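Putative prephenate dehydratase (Streptococcus mutans, PDB 4LUB) probably catalyses the decarboxylating dehydration of prephenate to 3-phenylpyruvate, the step of L-phenylalanine biosynthesis that commits prephenate to this amino acid. Local coordinates at residues B[192-197]-B[265-270]; B[220-225]-B[239-244]. All blocks are in the same frame, centred on the assembly; numbering follows the deposited sequence.

In the fold
Both contacts are antiparallel strand pairings in the sheet of the ACT domain, whose βαββαβ topology brings strands distant in sequence side by side. Contact 1 pairs its first and last strands, 189-199 and 264-274; contact 2 pairs strands 222-229 and 237-244, the hairpin that comes between them in sequence. Strands 189-199 and 237-244 are themselves neighbours, which gives the sheet order 222-229, 237-244, 189-199, 264-274. The centres of the contacts lie about 9 Å apart, and Ser195 OG of contact 1 meets Asp242 OD1 of contact 2 at 2.7 Å. Contact 2 also borders the second subunit, whereas strand 264-274 also runs parallel to strand 75-83, which makes the ACT strands continuous with those of the dehydratase part.

Contact 1 of 2, residues B[192-197]-B[265-270]; sequences QKISLA and YKILGK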
loop_
_atom_site.group_PDB
_atom_site.type_symbol
_atom_site.label_atom_id
_atom_site.label_comp_id
_atom_site.label_asym_id
_atom_site.label_seq_id
_atom_site.Cartn_x
_atom_site.Cartn_y
_atom_site.Cartn_z
ATOM N N GLN B 192 3.736 20.533 6.850
ATOM C CA GLN B 192 4.711 20.505 5.763
ATOM C C GLN B 192 5.245 19.096 5.534
ATOM O O GLN B 192 5.692 18.433 6.476
ATOM C CB GLN B 192 5.862 21.467 6.055
ATOM C CG GLN B 192 5.390 22.885 6.321
ATOM C CD GLN B 192 5.400 23.748 5.076
ATOM O OE1 GLN B 192 5.910 23.344 4.030
ATOM N NE2 GLN B 192 4.810 24.936 5.173
ATOM N N LYS B 193 5.211 18.640 4.284
ATOM C CA LYS B 193 5.611 17.269 4.003
ATOM C C LYS B 193 6.480 17.149 2.764
ATOM O O LYS B 193 6.529 18.049 1.941
ATOM C CB LYS B 193 4.372 16.374 3.838
ATOM C CG LYS B 193 3.724 15.964 5.161
ATOM C CD LYS B 193 2.461 15.140 4.938
ATOM C CE LYS B 193 1.807 14.757 6.260
ATOM N NZ LYS B 193 0.578 13.924 6.080
ATOM N N ILE B 194 7.148 16.007 2.641
ATOM C CA ILE B 194 7.865 15.653 1.431
ATOM C C ILE B 194 7.474 14.217 1.129
ATOM O O ILE B 194 7.410 13.381 2.031
ATOM C CB ILE B 194 9.413 15.800 1.575
ATOM C CG1 ILE B 194 10.121 15.250 0.342
ATOM C CG2 ILE B 194 9.935 15.085 2.828
ATOM C CD1 ILE B 194 11.578 15.684 0.228
ATOM N N SER B 195 7.176 13.940 -0.135
ATOM C CA SER B 195 6.839 12.584 -0.554
ATOM C C SER B 195 7.900 12.042 -1.487
ATOM O O SER B 195 8.341 12.725 -2.412
ATOM C CB SER B 195 5.470 12.539 -1.234
ATOM O OG SER B 195 4.446 12.909 -0.333
ATOM N N LEU B 196 8.308 10.807 -1.236
ATOM C CA LEU B 196 9.375 10.197 -1.996
ATOM C C LEU B 196 8.900 8.884 -2.584
ATOM O O LEU B 196 8.067 8.191 -1.990
ATOM C CB LEU B 196 10.599 9.939 -1.110
ATOM C CG LEU B 196 11.362 11.126 -0.516
ATOM C CD1 LEU B 196 12.336 10.631 0.560
ATOM C CD2 LEU B 196 12.060 11.997 -1.546
ATOM N N ALA B 197 9.399 8.551 -3.768
ATOM C CA ALA B 197 9.284 7.187 -4.250
ATOM C C ALA B 197 10.666 6.536 -4.204
ATOM O O ALA B 197 11.588 6.989 -4.883
ATOM C CB ALA B 197 8.702 7.157 -5.664
ATOM N N TYR B 265 15.900 7.400 -5.031
ATOM C CA TYR B 265 14.632 8.022 -4.700
ATOM C C TYR B 265 14.241 8.989 -5.798
ATOM O O TYR B 265 15.097 9.558 -6.468
ATOM C CB TYR B 265 14.694 8.740 -3.343
ATOM C CG TYR B 265 15.691 9.869 -3.283
ATOM C CD1 TYR B 265 15.325 11.161 -3.626
ATOM C CD2 TYR B 265 17.004 9.641 -2.883
ATOM C CE1 TYR B 265 16.233 12.198 -3.578
ATOM C CE2 TYR B 265 17.916 10.676 -2.821
ATOM C CZ TYR B 265 17.528 11.949 -3.172
ATOM O OH TYR B 265 18.421 12.991 -3.130
ATOM N N LYS B 266 12.936 9.117 -5.997
ATOM C CA LYS B 266 12.347 10.201 -6.765
ATOM C C LYS B 266 11.543 11.095 -5.831
ATOM O O LYS B 266 10.683 10.605 -5.101
ATOM C CB LYS B 266 11.454 9.642 -7.875
ATOM C CG LYS B 266 10.874 10.675 -8.812
ATOM C CD LYS B 266 10.080 9.974 -9.890
ATOM C CE LYS B 266 9.420 10.956 -10.827
ATOM N NZ LYS B 266 8.850 10.246 -11.996
ATOM N N ILE B 267 11.842 12.390 -5.825
ATOM C CA ILE B 267 11.024 13.346 -5.083
ATOM C C ILE B 267 9.705 13.602 -5.797
ATOM O O ILE B 267 9.678 14.193 -6.877
ATOM C CB ILE B 267 11.745 14.691 -4.871
ATOM C CG1 ILE B 267 13.069 14.470 -4.136
ATOM C CG2 ILE B 267 10.844 15.663 -4.098
ATOM C CD1 ILE B 267 13.821 15.747 -3.835
ATOM N N LEU B 268 8.611 13.142 -5.193
ATOM C CA LEU B 268 7.298 13.334 -5.787
ATOM C C LEU B 268 6.764 14.726 -5.476
ATOM O O LEU B 268 5.944 15.254 -6.218
ATOM C CB LEU B 268 6.312 12.275 -5.281
ATOM C CG LEU B 268 6.640 10.811 -5.573
ATOM C CD1 LEU B 268 5.537 9.923 -5.030
ATOM C CD2 LEU B 268 6.810 10.590 -7.067
ATOM N N GLY B 269 7.250 15.328 -4.393
ATOM C CA GLY B 269 6.796 16.652 -4.008
ATOM C C GLY B 269 7.301 17.163 -2.671
ATOM O O GLY B 269 7.510 16.382 -1.742
ATOM N N LYS B 270 7.536 18.473 -2.603
ATOM C CA LYS B 270 7.662 19.209 -1.342
ATOM C C LYS B 270 6.543 20.235 -1.253
ATOM O O LYS B 270 6.435 21.105 -2.112
ATOM C CB LYS B 270 9.017 19.921 -1.209
ATOM C CG LYS B 270 10.248 19.049 -1.353
ATOM C CD LYS B 270 11.489 19.895 -1.123
ATOM C CE LYS B 270 12.772 19.176 -1.489
ATOM N NZ LYS B 270 13.954 20.054 -1.227
#
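Strands 192-197 and 265-270 form an antiparallel pair broken by a classic beta bulge, joining the first and last strands of the βαββαβ fold of the ACT domain. Ser195 stands opposite two residues at once. Its carbonyl oxygen accepts the N-H of Leu268 at 2.8 Å from Ser195 O to Leu268 N, with a weak second bond from Gly269 N. In return Ser195 N gives a straighter bond to Gly269 O, 163° at the hydrogen and in the carbonyl plane. Past the bulge the ladder is regular: Ala197 and Lys266 exchange two backbone bonds, Ala197 N to Lys266 O and Lys266 N to Ala197 O, each 2.8 Å long.

Across the bulge the register shifts by one residue. Ile194, Leu196, Ile267 and Lys270 rise on the side packed by helix 248-261, where Val251 meets Ile194 and Leu255 meets Leu196. Leu196 and Ile267 stand side by side, the CD2 branch of Leu196 lying 3.7 Å from Ile267 CG1 and also reaching the Tyr265 ring. Ile194 lies alongside the lysine chain in the same way, its CD1 3.9 Å from Lys270 CG. With CG1 turned away from the backbone N (chi1 173°), its longer branch runs toward that aliphatic stem.

Ser195 and Ala197 point to the other face, near strand 237-244 and helix 62-70. Ser195 OG is hydrogen-bonded there to Tyr271 OH and to Asp242 OD1, a buried hydroxyl with two hydrogen-bond partners, while Lys266 NZ ends among the backbone oxygens of Leu68, Phe69 and Ala72. Leu268, the extra residue of the bulge, points its CB toward strand 192-197, and its CD2 lies 4.2 Å from Ala197 CB.

Contact 2 of 2, residues B[220-225]-B[239-244]; sequences IDLTKI and FIIDFE
The hairpin of the ACT domain, the ββ unit of its βαββαβ fold, pairs here along strands 222-225 and 239-244, reaching the end away from its turn; the strands run antiparallel with a beta bulge between Leu222 and Lys224. Three backbone bonds tie the segments. Glu244 N reaches Asp221 O at 3.2 Å, and Asp242 N donates to Lys224 O. Thr223 N donates to Asp242 O almost straight at the hydrogen (172°), coming from above the carbonyl plane rather than onto a lone pair.

On one face Leu222 meets the Phe243 ring, its CB 3.4 Å from Phe243 CE1. Leu222 CD2 appears to lie over the ring face, but its exact position is doubtful because it clashes with Ile241 CG2. Asp221 O approaches the ring edge, and Ile220 CG2 comes in crosswise to within 3.7 Å of Phe243 CB. Further along, Ile225 and Ile241 lie side by side, Ile225 CD1 being 3.7 Å from Ile241 CG1. Helix 208-216 covers this face: Phe215 stacks on the Phe243 ring, and Leu212 meets Ile241.

The opposite face carries the polar pair Lys224 and Asp242. Lys224 passes obliquely along Asp242, its CD 3.3 Å from Asp242 OD2, and one water links Lys224 NZ to Asp242 OD1. A second water, 2.7 Å from Asp242 OD2, links that oxygen to Thr223 OG1. Asp242 also binds Ser195 OG and forms a salt bridge with Arg174, while Lys224 NZ makes a salt bridge to Glu54 OE1 and a hydrogen bond to Ser60 OG; Arg174 and Lys224 would tend to keep Asp242 ionised.

Ile225 O accepts from Ser227 OG of the second subunit. A helix over one face and a partner subunit beside the hairpin fit the ACT fold, a sheet that commonly associates in pairs.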
loop_
_atom_site.group_PDB
_atom_site.type_symbol
_atom_site.label_atom_id
_atom_site.label_comp_id
_atom_site.label_asym_id
_atom_site.label_seq_id
_atom_site.Cartn_x
_atom_site.Cartn_y
_atom_site.Cartn_z
ATOM N N ILE B 220 13.159 12.636 11.893
ATOM C CA ILE B 220 12.191 13.036 10.865
ATOM C C ILE B 220 11.097 11.974 10.782
ATOM O O ILE B 220 11.357 10.843 10.371
ATOM C CB ILE B 220 12.858 13.232 9.492
ATOM C CG1 ILE B 220 13.914 14.349 9.569
ATOM C CG2 ILE B 220 11.814 13.555 8.412
ATOM C CD1 ILE B 220 14.980 14.263 8.480
ATOM N N ASP B 221 9.876 12.335 11.172
ATOM C CA ASP B 221 8.782 11.357 11.288
ATOM C C ASP B 221 8.189 10.914 9.960
ATOM O O ASP B 221 7.797 11.737 9.140
ATOM C CB ASP B 221 7.643 11.899 12.161
ATOM C CG ASP B 221 8.054 12.073 13.609
ATOM O OD1 ASP B 221 8.893 11.284 14.080
ATOM O OD2 ASP B 221 7.506 12.962 14.278
ATOM N N LEU B 222 8.114 9.600 9.789
ATOM C CA LEU B 222 7.401 8.975 8.685
ATOM C C LEU B 222 5.909 9.073 8.968
ATOM O O LEU B 222 5.451 8.701 10.050
ATOM C CB LEU B 222 7.843 7.511 8.543
ATOM C CG LEU B 222 7.479 6.550 7.393
ATOM C CD1 LEU B 222 6.036 6.107 7.445
ATOM C CD2 LEU B 222 7.806 7.119 6.032
ATOM N N THR B 223 5.152 9.593 8.007
ATOM C CA THR B 223 3.719 9.784 8.209
ATOM C C THR B 223 2.890 8.900 7.285
ATOM O O THR B 223 1.680 8.779 7.456
ATOM C CB THR B 223 3.309 11.258 8.002
ATOM O OG1 THR B 223 3.476 11.619 6.624
ATOM C CG2 THR B 223 4.157 12.178 8.877
ATOM N N LYS B 224 3.553 8.291 6.309
ATOM C CA LYS B 224 2.898 7.358 5.400
ATOM C C LYS B 224 3.894 6.491 4.650
ATOM O O LYS B 224 4.958 6.966 4.255
ATOM C CB LYS B 224 2.036 8.132 4.397
ATOM C CG LYS B 224 1.312 7.267 3.384
ATOM C CD LYS B 224 0.753 8.130 2.270
ATOM C CE LYS B 224 0.598 7.347 0.971
ATOM N NZ LYS B 224 -0.261 8.088 -0.005
ATOM N N ILE B 225 3.533 5.234 4.440
ATOM C CA ILE B 225 4.281 4.358 3.558
ATOM C C ILE B 225 3.342 3.437 2.800
ATOM O O ILE B 225 2.465 2.804 3.382
ATOM C CB ILE B 225 5.328 3.513 4.296
ATOM C CG1 ILE B 225 6.043 2.597 3.299
ATOM C CG2 ILE B 225 4.681 2.708 5.409
ATOM C CD1 ILE B 225 7.441 2.207 3.709
ATOM N N PHE B 239 8.378 2.219 -3.226
ATOM C CA PHE B 239 7.684 2.636 -2.018
ATOM C C PHE B 239 7.375 4.120 -1.994
ATOM O O PHE B 239 8.254 4.949 -2.200
ATOM C CB PHE B 239 8.515 2.236 -0.789
ATOM C CG PHE B 239 8.791 0.764 -0.720
ATOM C CD1 PHE B 239 7.880 -0.090 -0.126
ATOM C CD2 PHE B 239 9.931 0.229 -1.288
ATOM C CE1 PHE B 239 8.116 -1.455 -0.076
ATOM C CE2 PHE B 239 10.172 -1.133 -1.241
ATOM C CZ PHE B 239 9.264 -1.973 -0.636
ATOM N N ILE B 240 6.111 4.441 -1.736
ATOM C CA ILE B 240 5.701 5.816 -1.487
ATOM C C ILE B 240 5.819 6.115 -0.011
ATOM O O ILE B 240 5.147 5.507 0.814
ATOM C CB ILE B 240 4.258 6.084 -1.917
ATOM C CG1 ILE B 240 4.039 5.585 -3.336
ATOM C CG2 ILE B 240 3.945 7.573 -1.812
ATOM C CD1 ILE B 240 4.986 6.244 -4.311
ATOM N N ILE B 241 6.707 7.041 0.309
ATOM C CA ILE B 241 6.904 7.490 1.673
ATOM C C ILE B 241 6.707 8.998 1.857
ATOM O O ILE B 241 7.229 9.802 1.085
ATOM C CB ILE B 241 8.304 7.035 2.159
ATOM C CG1 ILE B 241 8.345 5.519 2.244
ATOM C CG2 ILE B 241 8.553 7.502 3.576
ATOM C CD1 ILE B 241 9.706 4.942 2.449
ATOM N N ASP B 242 5.934 9.368 2.875
ATOM C CA ASP B 242 5.809 10.766 3.279
ATOM C C ASP B 242 6.585 10.997 4.574
ATOM O O ASP B 242 6.568 10.158 5.480
ATOM C CB ASP B 242 4.351 11.194 3.497
ATOM C CG ASP B 242 3.454 10.962 2.283
ATOM O OD1 ASP B 242 3.946 10.669 1.167
ATOM O OD2 ASP B 242 2.233 11.122 2.459
ATOM N N PHE B 243 7.236 12.152 4.663
ATOM C CA PHE B 243 7.911 12.572 5.881
ATOM C C PHE B 243 7.552 14.012 6.154
ATOM O O PHE B 243 7.294 14.784 5.230
ATOM C CB PHE B 243 9.436 12.470 5.747
ATOM C CG PHE B 243 9.968 11.070 5.789
ATOM C CD1 PHE B 243 10.019 10.373 6.980
ATOM C CD2 PHE B 243 10.444 10.459 4.644
ATOM C CE1 PHE B 243 10.511 9.087 7.027
ATOM C CE2 PHE B 243 10.941 9.173 4.698
ATOM C CZ PHE B 243 10.974 8.485 5.887
ATOM N N GLU B 244 7.548 14.381 7.425
ATOM C CA GLU B 244 7.412 15.778 7.783
ATOM C C GLU B 244 8.591 16.545 7.201
ATOM O O GLU B 244 9.727 16.064 7.212
ATOM C CB GLU B 244 7.297 15.953 9.295
ATOM C CG GLU B 244 5.836 15.974 9.738
ATOM C CD GLU B 244 5.645 15.885 11.231
ATOM O OE1 GLU B 244 6.599 16.184 11.982
ATOM O OE2 GLU B 244 4.526 15.514 11.650
HETATM O O HOH W 1 9.550 14.994 12.050
HETATM O O HOH W 2 1.375 11.504 5.015
HETATM O O HOH W 3 1.670 10.178 -0.548
#